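Local coordinates for putative oxidoreductase with NAD(P)-binding Rossmann-fold domain (Clostridium difficile, PDB 3UUW), which is probably an NAD(P)-dependent dehydrogenase of the Gfo/Idh/MocA family, binding its nucleotide cofactor in an N-terminal Rossmann-fold domain, at residues K84-N88 with L89-V93; G15-A18 with Q19-L23. All coordinates share one frame; numbering follows the deposited sequence.

Interaction 1 (K84-N88 with L89-V93)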
loop_
_atom_site.group_PDB
_atom_site.type_symbol
_atom_site.label_atom_id
_atom_site.label_comp_id
_atom_site.label_asym_id
_atom_site.label_seq_id
_atom_site.Cartn_x
_atom_site.Cartn_y
_atom_site.Cartn_z
ATOM N N LYS A 84 38.419 17.861 22.367
ATOM C CA LYS A 84 39.434 18.842 22.685
ATOM C C LYS A 84 40.823 18.202 22.508
ATOM O O LYS A 84 41.692 18.783 21.875
ATOM C CB LYS A 84 39.198 19.398 24.093
ATOM C CG LYS A 84 40.073 20.549 24.511
ATOM C CD LYS A 84 39.391 21.375 25.633
ATOM C CE LYS A 84 38.693 20.493 26.697
ATOM N NZ LYS A 84 38.277 21.242 27.933
ATOM N N ILE A 85 41.006 16.988 23.026
ATOM C CA ILE A 85 42.270 16.246 22.852
ATOM C C ILE A 85 42.610 16.014 21.365
ATOM O O ILE A 85 43.734 16.269 20.916
ATOM C CB ILE A 85 42.201 14.888 23.567
ATOM C CG1 ILE A 85 42.182 15.091 25.088
ATOM C CG2 ILE A 85 43.364 13.980 23.140
ATOM C CD1 ILE A 85 41.827 13.838 25.867
ATOM N N LEU A 86 41.617 15.566 20.601
ATOM C CA LEU A 86 41.817 15.221 19.196
ATOM C C LEU A 86 42.189 16.418 18.334
ATOM O O LEU A 86 43.131 16.363 17.561
ATOM C CB LEU A 86 40.552 14.546 18.639
ATOM C CG LEU A 86 40.202 13.181 19.247
ATOM C CD1 LEU A 86 38.878 12.610 18.657
ATOM C CD2 LEU A 86 41.358 12.207 19.026
ATOM N N LEU A 87 41.447 17.506 18.497
ATOM C CA LEU A 87 41.719 18.716 17.744
ATOM C C LEU A 87 43.111 19.246 18.096
ATOM O O LEU A 87 43.852 19.690 17.230
ATOM C CB LEU A 87 40.626 19.767 17.992
ATOM C CG LEU A 87 39.227 19.423 17.488
ATOM C CD1 LEU A 87 38.214 20.475 17.952
ATOM C CD2 LEU A 87 39.210 19.262 15.970
ATOM N N ASN A 88 43.499 19.151 19.358
ATOM C CA ASN A 88 44.812 19.636 19.751
ATOM C C ASN A 88 45.953 18.756 19.234
ATOM O O ASN A 88 47.087 19.231 19.107
ATOM C CB ASN A 88 44.882 19.870 21.258
ATOM C CG ASN A 88 44.275 21.198 21.647
ATOM O OD1 ASN A 88 44.523 22.206 20.992
ATOM N ND2 ASN A 88 43.496 21.214 22.712
ATOM N N LEU A 89 45.634 17.501 18.899
ATOM C CA LEU A 89 46.574 16.580 18.278
ATOM C C LEU A 89 46.540 16.647 16.738
ATOM O O LEU A 89 47.246 15.888 16.072
ATOM C CB LEU A 89 46.343 15.143 18.765
ATOM C CG LEU A 89 46.876 14.815 20.158
ATOM C CD1 LEU A 89 46.346 13.456 20.601
ATOM C CD2 LEU A 89 48.424 14.860 20.186
ATOM N N GLY A 90 45.735 17.554 16.179
ATOM C CA GLY A 90 45.763 17.840 14.741
ATOM C C GLY A 90 44.965 16.912 13.853
ATOM O O GLY A 90 45.262 16.790 12.667
ATOM N N VAL A 91 43.923 16.305 14.402
ATOM C CA VAL A 91 43.108 15.393 13.599
ATOM C C VAL A 91 41.708 15.962 13.363
ATOM O O VAL A 91 41.116 16.544 14.258
ATOM C CB VAL A 91 43.000 13.982 14.225
ATOM C CG1 VAL A 91 44.406 13.377 14.459
ATOM C CG2 VAL A 91 42.226 14.009 15.507
ATOM N N HIS A 92 41.196 15.763 12.148
ATOM C CA HIS A 92 39.811 16.111 11.804
ATOM C C HIS A 92 38.917 15.159 12.567
ATOM O O HIS A 92 39.294 14.003 12.839
ATOM C CB HIS A 92 39.526 15.923 10.321
ATOM C CG HIS A 92 40.443 16.675 9.417
ATOM N ND1 HIS A 92 40.228 17.989 9.060
ATOM C CD2 HIS A 92 41.575 16.295 8.792
ATOM C CE1 HIS A 92 41.186 18.379 8.243
ATOM N NE2 HIS A 92 42.017 17.373 8.063
ATOM N N VAL A 93 37.713 15.605 12.912
ATOM C CA VAL A 93 36.830 14.777 13.724
ATOM C C VAL A 93 35.419 14.720 13.188
ATOM O O VAL A 93 34.823 15.756 12.888
ATOM C CB VAL A 93 36.770 15.300 15.151
ATOM C CG1 VAL A 93 35.777 14.462 16.006
ATOM C CG2 VAL A 93 38.163 15.272 15.766
#
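Leu86 and Val91 meet where helix 79-88 ends in a Schellman motif and the chain turns back into strand 92-95, the second strand of the beta-alpha-beta unit begun by strand 69-72. Val91 N bonds to Leu86 O at 3.3 Å, nearly straight at the hydrogen (168°), and Gly90 N (residue phi +83°) reaches Leu87 O at 3.0 Å from above the carbonyl plane. Leu89 N makes only weak bonds, to Ile85 O and Leu86 O.

The turn folds apolar side chains onto the last helical turn. Val91 holds CG2 between its backbone N and carbonyl carbon (CG1 chi1 -56°), which brings this methyl to 3.6 Å from Leu86 CB. Val93 comes at about a right angle to Leu86, its CG2 lying 3.8 Å from Leu86 CB, and also crosses Leu87. Ile85 and Leu89 run side by side, Ile85 CG2 4.0 Å from Leu89 CD1, and both touch helix 60-64.

Farther out, Ile60 and Ala64 of helix 60-64 and Ile70 of strand 69-72 cover Leu86, while Leu112 of helix 103-116 packs on Leu87. Val91 O is buried without a polar partner in the model; the methyl Leu87 CD2 sits 3.7 Å from it.

Interaction 2 (G15-A18 with Q19-L23)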
loop_
_atom_site.group_PDB
_atom_site.type_symbol
_atom_site.label_atom_id
_atom_site.label_comp_id
_atom_site.label_asym_id
_atom_site.label_seq_id
_atom_site.Cartn_x
_atom_site.Cartn_y
_atom_site.Cartn_z
ATOM N N GLY A 15 31.014 0.964 20.136
ATOM C CA GLY A 15 29.713 0.584 20.690
ATOM C C GLY A 15 28.698 0.159 19.634
ATOM O O GLY A 15 29.042 -0.077 18.482
ATOM N N SER A 16 27.433 0.073 20.021
ATOM C CA SER A 16 26.426 -0.475 19.107
ATOM C C SER A 16 26.253 0.385 17.844
ATOM O O SER A 16 26.114 -0.149 16.757
ATOM C CB SER A 16 25.094 -0.712 19.822
ATOM O OG SER A 16 24.464 0.514 20.135
ATOM N N ILE A 17 26.283 1.703 17.981
ATOM C CA ILE A 17 26.162 2.589 16.821
ATOM C C ILE A 17 27.349 2.436 15.863
ATOM O O ILE A 17 27.184 2.328 14.643
ATOM C CB ILE A 17 25.977 4.053 17.276
ATOM C CG1 ILE A 17 24.687 4.188 18.100
ATOM C CG2 ILE A 17 25.953 4.959 16.108
ATOM C CD1 ILE A 17 23.439 3.709 17.383
ATOM N N ALA A 18 28.565 2.391 16.391
ATOM C CA ALA A 18 29.718 2.165 15.529
ATOM C C ALA A 18 29.579 0.828 14.793
ATOM O O ALA A 18 29.828 0.744 13.583
ATOM C CB ALA A 18 31.031 2.169 16.347
ATOM N N GLN A 19 29.162 -0.199 15.532
ATOM C CA GLN A 19 29.043 -1.547 14.975
ATOM C C GLN A 19 27.983 -1.689 13.894
ATOM O O GLN A 19 28.168 -2.478 12.964
ATOM C CB GLN A 19 28.810 -2.572 16.089
ATOM C CG GLN A 19 30.065 -2.791 16.925
ATOM C CD GLN A 19 29.867 -3.847 17.962
ATOM O OE1 GLN A 19 29.502 -4.985 17.646
ATOM N NE2 GLN A 19 30.065 -3.481 19.203
ATOM N N LYS A 20 26.876 -0.961 13.995
ATOM C CA LYS A 20 25.806 -1.132 13.011
ATOM C C LYS A 20 25.738 -0.065 11.915
ATOM O O LYS A 20 25.263 -0.372 10.821
ATOM C CB LYS A 20 24.432 -1.235 13.702
ATOM C CG LYS A 20 23.871 0.068 14.202
ATOM C CD LYS A 20 22.521 -0.163 14.868
ATOM C CE LYS A 20 21.928 1.125 15.373
ATOM N NZ LYS A 20 20.612 0.890 16.008
ATOM N N ALA A 21 26.204 1.157 12.209
ATOM C CA ALA A 21 26.052 2.323 11.290
ATOM C C ALA A 21 27.310 2.804 10.612
ATOM O O ALA A 21 27.214 3.550 9.598
ATOM C CB ALA A 21 25.427 3.504 12.043
ATOM N N TYR A 22 28.485 2.443 11.158
ATOM C CA TYR A 22 29.768 2.926 10.628
ATOM C C TYR A 22 30.750 1.857 10.201
ATOM O O TYR A 22 31.217 1.895 9.045
ATOM C CB TYR A 22 30.412 3.911 11.597
ATOM C CG TYR A 22 29.579 5.150 11.736
ATOM C CD1 TYR A 22 29.644 6.153 10.779
ATOM C CD2 TYR A 22 28.656 5.285 12.766
ATOM C CE1 TYR A 22 28.866 7.305 10.886
ATOM C CE2 TYR A 22 27.862 6.426 12.884
ATOM C CZ TYR A 22 27.960 7.422 11.938
ATOM O OH TYR A 22 27.184 8.565 12.039
ATOM N N LEU A 23 31.055 0.903 11.091
ATOM C CA LEU A 23 31.991 -0.178 10.774
ATOM C C LEU A 23 31.621 -0.893 9.478
ATOM O O LEU A 23 32.517 -1.134 8.638
ATOM C CB LEU A 23 32.154 -1.150 11.958
ATOM C CG LEU A 23 33.081 -0.628 13.062
ATOM C CD1 LEU A 23 32.942 -1.396 14.358
ATOM C CD2 LEU A 23 34.548 -0.612 12.565
#
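Ile17 and Lys20 run alongside each other on the first turn of helix 16-26, with the methyl Ile17 CD1 3.6 Å from Lys20 CE. Lys20 starts with CG between its own N and carbonyl carbon (chi1 76°) and is then fully extended, which carries its aliphatic part past Ser16 O and along Ile17. Its ammonium end makes a cation-pi contact with Trp260 of the second subunit. The other branch of Ile17, CG2, approaches the Tyr22 ring at CE2, 4.0 Å away, while Ile17 O and Ala18 CA lie at the ring edge, near its plane. The Tyr22 ring also stacks on His73 and meets Phe269 edge-to-face.

The backbone bonds begin with Gly15, the N-cap residue, whose carbonyl O receives Gln19 N at 3.0 Å. Gly15 and Ala18 fit the GxGxxA pattern of Rossmann domains, in which the glycine-rich turn after the first strand leads into a helix whose N-terminus commonly faces the dinucleotide's pyrophosphate; a similar role is likely here. Lys20 N and Ala21 N continue the helical pattern to Ser16 O and Ile17 O. A wider, pi-type turn follows: Ala18 O accepts both Tyr22 N, at 3.3 Å from above the carbonyl plane, and Leu23 N, at 2.8 Å and almost in line with the C=O bond. These two bonds grip a single buried carbonyl.

Among the polar side chains, Gln19 packs its methylene CG against Gly15 O, 3.3 Å away, and its NE2 bonds to Leu14 O, tying the amide to the preceding loop. Tyr22 OH is hydrogen-bonded to Tyr94 OH and to Asp96 OD1, two bonds that pin the far end of the ring.

In the fold
Both contacts lie in beta-alpha-beta units of the Rossmann domain, built round its parallel five-stranded sheet, with centres 21 Å apart and nearest atoms about 10 Å apart, so they do not touch. Interaction 2 comes first along the chain, at the start of helix 16-26, which links strands 8-12 and 33-38. Interaction 1 follows at the opposite kind of helix terminus, where helix 79-88 runs out and the chain enters strand 92-95. Strand 69-72 lies between 8-12 and 92-95 in the sheet. Strand 92-95 links the two regions, with Val93 in interaction 1 and its neighbour Tyr94 beside interaction 2. Interaction 2, at the glycine-rich turn, is probably the one nearer the cofactor.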